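Local coordinates for protein terminal oxygenase component of carbazole (Janthinobacterium sp., PDB 7BUG) that forms the terminal oxygenase of carbazole 1,9a-dioxygenase, adding dioxygen to the angular and adjacent carbons of carbazole at a mononuclear iron that receives electrons from a Rieske [2Fe-2S] cluster, at residues P181-I184 with Y185-K188; D189-L192 with V193-D197; D332-W335 with A336-M340; E357-E360 with A361-A364; S169-R172 with L173-N177. All blocks are in the same frame, centred on the assembly; numbering follows the deposited sequence.

Interaction 1: residues P181-I184 with Y185-K188; sequences PSHI and YIHK. With FE2 (Fe (II) ion), chain E.
His183 O accepts the backbone N of Ile186 at 2.9 Å, a fairly straight bond that closes one turn of the short 3-10 segment carrying two of the three protein ligands of the mononuclear iron. This is the His-X-X-X-His part of the facial triad of two histidines and one carboxylate found in Rieske oxygenases; Asp333 supplies the carboxylate. The next turn repeats the link, with His187 N on Ile184 O at 2.9 Å; in both, the donor stands above the carbonyl plane.

On this 3-10 turn the two imidazoles converge on the ferrous ion. His183 NE2 binds it at 2.0 Å and His187 NE2 at 2.1 Å, which leaves the two nitrogens only 3.1 Å apart, held together by the metal and not by a shared proton. Their planes are turned 81° from each other, in neither a stack nor a T. His183 gets there with chi1 at 95°, well beyond the usual staggered value near 60°, and its ND1 is hydrogen-bonded to Asp180 O, which limits rotation of the ring.

Ile186 wedges in beside both rings. Its CD1 meets the edge of His183 near the ring plane, 3.9 Å from CD2, while its CG1 sits over the centre of one face of His187, whose ring also stacks with Phe329. Farther out, Tyr185 OH and Lys188 NZ both reach Glu81 of the second subunit, and Lys188 lays its CD 3.7 Å above the plane of the Tyr185 ring, toward the rim.

Interaction 2: residues D189-L192 with V193-D197; sequences DSIL and VKDND
Ile191 and Asp195, one turn apart on the short helix 191-195, lean across each other at an angle: CD1 of the isoleucine comes to 3.2 Å from OD2 of the aspartate, a methyl set against a carboxylate oxygen. Beneath that crossing the backbone bond Asp195 N to Ile191 O, 2.8 Å long, points almost straight down the carbonyl.

The neighbouring pair is set differently. Leu192 and Asn196 run side by side in the same direction, with Leu192 CD1 against Asn196 CB at 3.7 Å. Beyond that CB the amide turns to other partners, its OD1 to Lys256 and its ND2 to Asn277, while both side chains also touch Met324 of helix 307-327. Lys194 reaches back along the first turn, its CG at 3.4 Å from Ser190 O, and bends at its last torsion; its NZ remains beyond salt-bridge range of Asp189, whose OD1 is paired with Arg249.

At the start of the helix Ser190 holds OG on the side away from its own backbone N (chi1 178°), where it accepts Leu192 N at 3.1 Å and is also hydrogen-bonded to Gly328 O. Without the hydroxyl, as with an alanine here, Leu192 N would probably lose its cap and the tie to Gly328 would go, letting the first turn fray. Ser190 CB also packs on Val193 CG2. The helix thus begins with a serine N-cap and ends in a Schellman motif: Asp197, at positive phi, is the C-prime residue, its N bonded to Lys194 O while Leu198 N reaches back to Val193 O.

Interaction 3: residues D332-W335 with A336-M340; sequences DDIW and AREAM. With FE2 (Fe (II) ion), chain E.
Arg337 N donates to Asp333 O at 3.0 Å, Glu338 N to Ile334 O at 3.1 Å and Ala339 N to Trp335 O at 2.9 Å, following the regular i to i+4 pattern of helix 331-344.

Among side chains, Trp335 NE1 donates to Asp332 OD1 at 2.8 Å, using the anti lone pair of the carboxylate, the oxygen lying 15° out of the indole plane. With CG between its backbone N and carbonyl carbon (chi1 65°), the indole folds back along the helix, and Asp332 O lies above one face, toward the rim. The ring also meets Trp91 of the second subunit, with planes at about 50°. Swapping the indole for a leucine is likely to leave Asp332 OD1 without this donor and to open a gap against that neighbouring tryptophan.

Metal coordination falls to Asp333, the carboxylate of the facial triad of Rieske oxygenases, with His183 and His187 as the other two ligands. It grips the ferrous ion unevenly through both oxygens, OD1 at 2.0 Å and OD2 at 2.5 Å, and OD2 is also hydrogen-bonded to Asn330.

Among the packing contacts, Arg337 runs extended past Asp333, its CG 3.2 Å from Asp333 O and its NH2 3.8 Å from Asp333 CB, before the guanidinium makes a cation-pi contact with Tyr296. Glu338 lies alongside Ile334, pointing the same way, with OE2 near CG2.

Interaction 4: residues E357-E360 with A361-A364; sequences ESDE and AIVA
Val363 N donates to Asp359 O at 2.9 Å, a nearly straight bond directed at the carbonyl end-on, and Ala364 N to Glu360 O repeats it at the same length with the donor tilted from the carbonyl plane. These two bonds launch the first turn of helix 360-372. Just upstream the hold is looser: Ala361 N makes a weak 3.3 Å bond to Ser358 O, and a water straddles the same pair, donating to Ser358 O at 2.8 Å and accepting weakly from Ala361 N.

The acidic side chains look outward from this turn. Asp359 OD2 bonds both Phe356 N and His71 of the second subunit, a residue of that subunit's [2Fe-2S] site, while Glu360 pairs with Arg210.

Packing is slight by comparison. Asp359 and Ile362 lie side by side, with CG anti to the carbonyl carbon in the aspartate (chi1 -68°) and CG1 likewise in the isoleucine, which brings OD1 to 3.5 Å from CD1. Ala364 CB rests 3.5 Å from Glu360 O.

The two bonds on Asp359 OD2 restrict the turning of the carboxylate, while OD1 lies against the Ile362 methyl; through OD2 the start of this helix is tied to the Rieske domain of the second subunit.

Interaction 5: residues S169-R172 with L173-N177; sequences SNWR and LAVEN
Trp171 carries its indole in the cleft between its backbone N and carbonyl carbon (chi1 70°), and Val175 sends CG2 back beside its own N; the two side chains then run alongside each other, one helical turn apart, with CE3 3.7 Å from CG2. Arg172 bends at chi3 (-60°), which brings its NE round to Asn170 OD1 at 2.8 Å in an almost straight bond, the oxygen lying in the guanidinium plane. The same OD1 takes Arg172 N at 3.0 Å from the opposite face of the amide, making Asn170 the N-cap of helix 171-179. Two bonds thus grip one oxygen, and Ser169 OG adds a 3.0 Å bond to Asn170 O, steadying the cap residue.

Behind the cap the helix proceeds regularly, with Val175 N to Trp171 O at 3.0 Å in the carbonyl plane and Glu176 N to Arg172 O at the same length. Leu173 CB packs 3.5 Å from Asn170 O.

Outward, Trp171 NE1 bonds Ala21 O, and Glu176 reaches Tyr18 and Arg366 of its own chain and Arg72 of the second subunit. The helix lies on strands 281-288 and 293-303 through Tyr286 and His294, with Trp365 of helix 360-372 against Trp171 and Val175, and Arg337 of helix 331-344 against Ala174.

Overall arrangement
From the N terminus the order is interaction 5, 1, 2, 3, 4, all in the catalytic domain. Each is a local turn closing no long loop; none nests in or crosses another. Helix 171-179 of interaction 5 runs on through a short link into interaction 1, whose end begins interaction 2. The chain then travels through the sheet and helix 307-327 before helix 331-344 brings interaction 3 back to share the iron with interaction 1. Interaction 3 also packs on interaction 5, centres about 9 Å apart. Last, 357-364 touches interaction 1 through Ser182 and Ser358, and interaction 5 through Ile362 and Glu176. Interactions 1, 3, 4 and 5 face the second subunit.

Interaction 1: residues P181-I184 with Y185-K188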
# COMPACT_ATOMS: atom_id res chain seq x y z
N PRO A 181 3.13 -32.20 12.01
CA PRO A 181 3.93 -33.41 11.90
C PRO A 181 4.34 -33.75 10.45
O PRO A 181 5.40 -34.33 10.22
CB PRO A 181 3.03 -34.52 12.51
CG PRO A 181 1.93 -33.77 13.26
CD PRO A 181 1.78 -32.43 12.57
N SER A 182 3.50 -33.42 9.47
CA SER A 182 3.77 -33.83 8.05
C SER A 182 4.62 -32.81 7.27
O SER A 182 5.12 -33.15 6.17
CB SER A 182 2.51 -34.11 7.36
OG SER A 182 1.95 -35.28 7.91
N HIS A 183 4.88 -31.61 7.81
CA HIS A 183 5.61 -30.56 7.09
C HIS A 183 7.05 -30.99 6.89
O HIS A 183 7.74 -30.36 6.10
CB HIS A 183 5.53 -29.18 7.82
CG HIS A 183 6.68 -28.90 8.71
ND1 HIS A 183 6.74 -29.39 9.99
CD2 HIS A 183 7.84 -28.25 8.50
CE1 HIS A 183 7.87 -29.02 10.54
NE2 HIS A 183 8.58 -28.30 9.66
N ILE A 184 7.56 -32.00 7.63
CA ILE A 184 8.99 -32.40 7.55
C ILE A 184 9.37 -32.89 6.14
O ILE A 184 10.56 -32.87 5.86
CB ILE A 184 9.28 -33.50 8.58
CG1 ILE A 184 8.41 -34.73 8.37
CG2 ILE A 184 9.16 -32.90 9.98
CD1 ILE A 184 8.86 -35.93 9.18
N TYR A 185 8.39 -33.12 5.30
CA TYR A 185 8.59 -33.30 3.83
C TYR A 185 9.47 -32.19 3.26
O TYR A 185 10.36 -32.45 2.43
CB TYR A 185 7.24 -33.42 3.14
CG TYR A 185 7.34 -33.73 1.68
CD1 TYR A 185 7.66 -35.02 1.25
CD2 TYR A 185 7.21 -32.73 0.73
CE1 TYR A 185 7.81 -35.29 -0.09
CE2 TYR A 185 7.38 -32.98 -0.62
CZ TYR A 185 7.68 -34.27 -1.02
OH TYR A 185 7.85 -34.56 -2.36
N ILE A 186 9.28 -30.93 3.70
CA ILE A 186 10.07 -29.80 3.15
C ILE A 186 11.55 -29.89 3.52
O ILE A 186 12.33 -29.16 2.92
CB ILE A 186 9.47 -28.43 3.56
CG1 ILE A 186 9.84 -28.02 4.99
CG2 ILE A 186 7.98 -28.46 3.35
CD1 ILE A 186 9.38 -26.62 5.36
N HIS A 187 11.92 -30.68 4.55
CA HIS A 187 13.29 -30.74 5.09
C HIS A 187 14.08 -31.92 4.48
O HIS A 187 15.23 -32.08 4.85
CB HIS A 187 13.22 -30.85 6.61
CG HIS A 187 12.60 -29.66 7.26
ND1 HIS A 187 13.14 -28.41 7.16
CD2 HIS A 187 11.56 -29.54 8.12
CE1 HIS A 187 12.44 -27.55 7.88
NE2 HIS A 187 11.48 -28.22 8.46
N LYS A 188 13.48 -32.63 3.53
CA LYS A 188 14.03 -33.91 2.99
C LYS A 188 15.39 -33.66 2.31
O LYS A 188 16.22 -34.57 2.35
CB LYS A 188 13.01 -34.59 2.09
CG LYS A 188 12.70 -33.88 0.78
CD LYS A 188 11.46 -34.44 0.12
CE LYS A 188 11.14 -33.75 -1.19
NZ LYS A 188 10.66 -32.35 -0.98
FE FE2 E . 10.27 -27.29 9.92
O HOH W 1 10.90 -27.99 11.47
O HOH W 2 9.23 -26.26 11.56

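Interaction 2: residues D189-L192 with V193-D197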
# COMPACT_ATOMS: atom_id res chain seq x y z
N ASP A 189 15.67 -32.47 1.81
CA ASP A 189 16.96 -32.17 1.13
C ASP A 189 17.87 -31.31 2.00
O ASP A 189 18.89 -30.79 1.48
CB ASP A 189 16.74 -31.47 -0.21
CG ASP A 189 15.94 -32.28 -1.21
OD1 ASP A 189 16.14 -33.50 -1.21
OD2 ASP A 189 15.11 -31.69 -1.96
N SER A 190 17.59 -31.15 3.31
CA SER A 190 18.42 -30.27 4.16
C SER A 190 19.85 -30.82 4.29
O SER A 190 19.96 -32.00 4.48
CB SER A 190 17.83 -30.09 5.55
OG SER A 190 18.71 -29.27 6.31
N ILE A 191 20.83 -29.93 4.29
CA ILE A 191 22.27 -30.22 4.56
C ILE A 191 22.36 -30.89 5.93
O ILE A 191 23.18 -31.82 6.07
CB ILE A 191 23.10 -28.93 4.49
CG1 ILE A 191 24.60 -29.21 4.69
CG2 ILE A 191 22.61 -27.89 5.50
CD1 ILE A 191 25.27 -29.83 3.47
N LEU A 192 21.52 -30.48 6.91
CA LEU A 192 21.61 -31.02 8.30
C LEU A 192 21.31 -32.53 8.24
O LEU A 192 22.03 -33.31 8.87
CB LEU A 192 20.64 -30.30 9.25
CG LEU A 192 20.44 -30.95 10.63
CD1 LEU A 192 21.70 -30.82 11.46
CD2 LEU A 192 19.27 -30.33 11.39
N VAL A 193 20.27 -32.91 7.52
CA VAL A 193 19.79 -34.32 7.44
C VAL A 193 20.93 -35.16 6.83
O VAL A 193 21.20 -36.27 7.35
CB VAL A 193 18.47 -34.37 6.63
CG1 VAL A 193 18.06 -35.79 6.30
CG2 VAL A 193 17.32 -33.66 7.35
N LYS A 194 21.65 -34.63 5.84
CA LYS A 194 22.77 -35.37 5.17
C LYS A 194 24.00 -35.38 6.08
O LYS A 194 24.47 -36.45 6.42
CB LYS A 194 23.12 -34.76 3.81
CG LYS A 194 21.95 -34.29 2.96
CD LYS A 194 22.36 -33.82 1.56
CE LYS A 194 21.20 -33.29 0.75
NZ LYS A 194 20.26 -34.37 0.36
N ASP A 195 24.53 -34.21 6.43
CA ASP A 195 25.82 -34.06 7.14
C ASP A 195 25.72 -34.47 8.61
O ASP A 195 26.81 -34.69 9.19
CB ASP A 195 26.37 -32.65 7.06
CG ASP A 195 26.84 -32.25 5.68
OD1 ASP A 195 26.68 -33.07 4.76
OD2 ASP A 195 27.32 -31.10 5.55
N ASN A 196 24.53 -34.49 9.22
CA ASN A 196 24.39 -34.97 10.63
C ASN A 196 23.67 -36.32 10.65
O ASN A 196 23.39 -36.80 11.74
CB ASN A 196 23.70 -33.98 11.59
CG ASN A 196 24.07 -34.26 13.03
OD1 ASN A 196 25.24 -34.57 13.30
ND2 ASN A 196 23.10 -34.14 13.94
N ASP A 197 23.41 -36.93 9.50
CA ASP A 197 23.08 -38.36 9.45
C ASP A 197 21.73 -38.65 10.12
O ASP A 197 21.58 -39.74 10.71
CB ASP A 197 24.18 -39.16 10.16
CG ASP A 197 24.51 -40.44 9.43
OD1 ASP A 197 24.79 -40.33 8.23
OD2 ASP A 197 24.43 -41.52 10.06

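Interaction 3: residues D332-W335 with A336-M340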
# COMPACT_ATOMS: atom_id res chain seq x y z
N ASP A 332 14.09 -23.38 5.37
CA ASP A 332 12.96 -23.87 4.55
C ASP A 332 11.63 -23.60 5.28
O ASP A 332 10.65 -23.37 4.64
CB ASP A 332 13.09 -25.33 4.14
CG ASP A 332 14.19 -25.55 3.09
OD1 ASP A 332 14.33 -24.68 2.17
OD2 ASP A 332 14.91 -26.52 3.24
N ASP A 333 11.62 -23.58 6.61
CA ASP A 333 10.40 -23.22 7.36
C ASP A 333 10.02 -21.78 7.06
O ASP A 333 8.80 -21.48 7.07
CB ASP A 333 10.62 -23.40 8.86
CG ASP A 333 10.69 -24.86 9.24
OD1 ASP A 333 9.82 -25.66 8.80
OD2 ASP A 333 11.63 -25.21 9.90
N ILE A 334 11.01 -20.91 6.90
CA ILE A 334 10.76 -19.46 6.70
C ILE A 334 9.95 -19.26 5.42
O ILE A 334 8.87 -18.61 5.46
CB ILE A 334 12.06 -18.67 6.73
CG1 ILE A 334 12.66 -18.73 8.14
CG2 ILE A 334 11.81 -17.24 6.25
CD1 ILE A 334 13.98 -18.04 8.24
N TRP A 335 10.38 -19.85 4.30
CA TRP A 335 9.64 -19.58 3.05
C TRP A 335 8.32 -20.39 3.05
O TRP A 335 7.34 -19.92 2.44
CB TRP A 335 10.54 -19.71 1.81
CG TRP A 335 11.07 -21.06 1.53
CD1 TRP A 335 12.35 -21.50 1.76
CD2 TRP A 335 10.35 -22.14 0.91
NE1 TRP A 335 12.45 -22.81 1.38
CE2 TRP A 335 11.26 -23.23 0.84
CE3 TRP A 335 9.06 -22.30 0.39
CZ2 TRP A 335 10.89 -24.45 0.28
CZ3 TRP A 335 8.71 -23.51 -0.18
CH2 TRP A 335 9.63 -24.55 -0.24
N ALA A 336 8.21 -21.51 3.76
CA ALA A 336 6.92 -22.22 3.94
C ALA A 336 5.92 -21.27 4.61
O ALA A 336 4.76 -21.18 4.16
CB ALA A 336 7.06 -23.48 4.73
N ARG A 337 6.32 -20.63 5.70
CA ARG A 337 5.40 -19.68 6.40
C ARG A 337 4.95 -18.59 5.43
O ARG A 337 3.74 -18.27 5.40
CB ARG A 337 6.10 -19.01 7.58
CG ARG A 337 6.46 -19.98 8.68
CD ARG A 337 7.37 -19.30 9.66
NE ARG A 337 8.02 -20.32 10.42
CZ ARG A 337 9.05 -20.08 11.18
NH1 ARG A 337 9.41 -18.83 11.46
NH2 ARG A 337 9.68 -21.09 11.72
N GLU A 338 5.87 -18.01 4.71
CA GLU A 338 5.63 -16.92 3.76
C GLU A 338 4.62 -17.41 2.71
O GLU A 338 3.77 -16.61 2.29
CB GLU A 338 6.95 -16.43 3.14
CG GLU A 338 7.87 -15.71 4.13
CD GLU A 338 9.26 -15.40 3.57
OE1 GLU A 338 9.69 -16.09 2.62
OE2 GLU A 338 9.91 -14.49 4.07
N ALA A 339 4.69 -18.67 2.32
CA ALA A 339 3.81 -19.22 1.28
C ALA A 339 2.36 -19.34 1.76
O ALA A 339 1.45 -19.44 0.90
CB ALA A 339 4.32 -20.55 0.78
N MET A 340 2.12 -19.37 3.08
CA MET A 340 0.76 -19.52 3.62
C MET A 340 0.07 -18.14 3.77
O MET A 340 -1.13 -18.08 4.04
CB MET A 340 0.75 -20.25 4.96
CG MET A 340 0.75 -21.76 4.77
SD MET A 340 0.43 -22.71 6.30
CE MET A 340 2.03 -22.19 6.97
FE FE2 E . 10.27 -27.29 9.92
O HOH W 1 10.90 -27.99 11.47
O HOH W 2 9.23 -26.26 11.56

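Interaction 4: residues E357-E360 with A361-A364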
# COMPACT_ATOMS: atom_id res chain seq x y z
N GLU A 357 -5.15 -36.05 8.32
CA GLU A 357 -5.10 -36.71 9.65
C GLU A 357 -4.01 -36.12 10.54
O GLU A 357 -4.30 -35.94 11.77
CB GLU A 357 -4.95 -38.23 9.47
CG GLU A 357 -6.23 -38.83 8.95
CD GLU A 357 -6.36 -38.89 7.42
OE1 GLU A 357 -5.52 -38.27 6.68
OE2 GLU A 357 -7.28 -39.60 6.97
N SER A 358 -2.80 -35.87 10.05
CA SER A 358 -1.70 -35.37 10.90
C SER A 358 -2.03 -33.96 11.42
O SER A 358 -1.40 -33.56 12.42
CB SER A 358 -0.41 -35.40 10.20
OG SER A 358 -0.47 -34.63 9.01
N ASP A 359 -3.01 -33.26 10.86
CA ASP A 359 -3.36 -31.91 11.35
C ASP A 359 -4.07 -32.03 12.71
O ASP A 359 -4.44 -30.97 13.28
CB ASP A 359 -4.20 -31.17 10.32
CG ASP A 359 -3.40 -30.85 9.07
OD1 ASP A 359 -2.21 -30.50 9.22
OD2 ASP A 359 -4.02 -30.91 7.96
N GLU A 360 -4.34 -33.26 13.20
CA GLU A 360 -4.90 -33.43 14.57
C GLU A 360 -4.01 -32.67 15.55
O GLU A 360 -4.54 -32.05 16.48
CB GLU A 360 -5.02 -34.92 14.91
CG GLU A 360 -5.55 -35.20 16.29
CD GLU A 360 -6.94 -34.65 16.58
OE1 GLU A 360 -7.71 -34.43 15.62
OE2 GLU A 360 -7.25 -34.43 17.78
N ALA A 361 -2.70 -32.70 15.38
CA ALA A 361 -1.75 -31.98 16.27
C ALA A 361 -2.04 -30.46 16.21
O ALA A 361 -2.19 -29.79 17.26
CB ALA A 361 -0.34 -32.22 15.87
N ILE A 362 -2.23 -29.93 15.00
CA ILE A 362 -2.52 -28.49 14.81
C ILE A 362 -3.86 -28.12 15.45
O ILE A 362 -3.92 -27.07 16.13
CB ILE A 362 -2.46 -28.10 13.33
CG1 ILE A 362 -0.98 -28.21 12.88
CG2 ILE A 362 -3.05 -26.69 13.13
CD1 ILE A 362 -0.77 -28.20 11.39
N VAL A 363 -4.91 -28.92 15.24
CA VAL A 363 -6.25 -28.65 15.78
C VAL A 363 -6.19 -28.73 17.32
O VAL A 363 -6.79 -27.90 17.96
CB VAL A 363 -7.28 -29.60 15.16
CG1 VAL A 363 -8.55 -29.70 15.97
CG2 VAL A 363 -7.57 -29.14 13.73
N ALA A 364 -5.43 -29.64 17.88
CA ALA A 364 -5.30 -29.72 19.36
C ALA A 364 -4.67 -28.42 19.87
O ALA A 364 -5.15 -27.90 20.87
CB ALA A 364 -4.50 -30.91 19.74
O HOH W 3 -1.22 -35.54 14.42

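Interaction 5: residues S169-R172 with L173-N177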
# COMPACT_ATOMS: atom_id res chain seq x y z
N SER A 169 5.39 -13.21 8.27
CA SER A 169 4.13 -13.96 8.28
C SER A 169 3.50 -13.72 9.63
O SER A 169 4.20 -13.38 10.62
CB SER A 169 4.26 -15.42 8.04
OG SER A 169 4.60 -16.14 9.23
N ASN A 170 2.19 -13.88 9.68
CA ASN A 170 1.51 -13.90 10.98
C ASN A 170 2.13 -14.99 11.85
O ASN A 170 2.48 -16.08 11.35
CB ASN A 170 0.01 -14.10 10.78
CG ASN A 170 -0.79 -14.09 12.05
OD1 ASN A 170 -1.01 -15.14 12.67
ND2 ASN A 170 -1.11 -12.89 12.47
N TRP A 171 2.17 -14.77 13.15
CA TRP A 171 2.76 -15.69 14.13
C TRP A 171 2.09 -17.06 14.07
O TRP A 171 2.78 -18.04 14.35
CB TRP A 171 2.68 -15.09 15.57
CG TRP A 171 1.29 -15.04 16.13
CD1 TRP A 171 0.29 -14.16 15.85
CD2 TRP A 171 0.75 -15.95 17.09
NE1 TRP A 171 -0.85 -14.48 16.58
CE2 TRP A 171 -0.58 -15.57 17.35
CE3 TRP A 171 1.30 -17.05 17.75
CZ2 TRP A 171 -1.38 -16.26 18.28
CZ3 TRP A 171 0.51 -17.75 18.64
CH2 TRP A 171 -0.81 -17.35 18.89
N ARG A 172 0.79 -17.16 13.85
CA ARG A 172 0.11 -18.47 13.90
C ARG A 172 0.54 -19.37 12.74
O ARG A 172 0.60 -20.60 12.91
CB ARG A 172 -1.39 -18.24 13.86
CG ARG A 172 -1.84 -17.53 15.13
CD ARG A 172 -3.27 -17.02 14.99
NE ARG A 172 -3.41 -16.06 13.89
CZ ARG A 172 -4.52 -15.52 13.48
NH1 ARG A 172 -5.67 -15.83 14.07
NH2 ARG A 172 -4.51 -14.71 12.45
N LEU A 173 0.84 -18.76 11.60
CA LEU A 173 1.32 -19.59 10.46
C LEU A 173 2.67 -20.20 10.83
O LEU A 173 2.93 -21.35 10.51
CB LEU A 173 1.40 -18.68 9.23
CG LEU A 173 0.07 -18.05 8.79
CD1 LEU A 173 0.28 -17.20 7.53
CD2 LEU A 173 -0.99 -19.12 8.60
N ALA A 174 3.49 -19.49 11.60
CA ALA A 174 4.79 -19.95 12.09
C ALA A 174 4.61 -21.08 13.12
O ALA A 174 5.25 -22.14 13.04
CB ALA A 174 5.54 -18.78 12.71
N VAL A 175 3.70 -20.88 14.10
CA VAL A 175 3.44 -21.91 15.14
C VAL A 175 3.01 -23.20 14.45
O VAL A 175 3.51 -24.30 14.80
CB VAL A 175 2.35 -21.47 16.11
CG1 VAL A 175 1.96 -22.62 17.04
CG2 VAL A 175 2.84 -20.30 16.94
N GLU A 176 2.08 -23.09 13.50
CA GLU A 176 1.47 -24.29 12.90
C GLU A 176 2.51 -25.00 12.06
O GLU A 176 2.59 -26.23 12.19
CB GLU A 176 0.19 -23.95 12.17
CG GLU A 176 -0.85 -23.46 13.14
CD GLU A 176 -2.24 -23.29 12.55
OE1 GLU A 176 -2.47 -23.75 11.36
OE2 GLU A 176 -3.10 -22.75 13.25
N ASN A 177 3.32 -24.25 11.34
CA ASN A 177 4.45 -24.81 10.55
C ASN A 177 5.40 -25.56 11.50
O ASN A 177 5.89 -26.63 11.13
CB ASN A 177 5.17 -23.71 9.80
CG ASN A 177 6.55 -24.13 9.32
OD1 ASN A 177 6.65 -24.95 8.42
ND2 ASN A 177 7.58 -23.46 9.84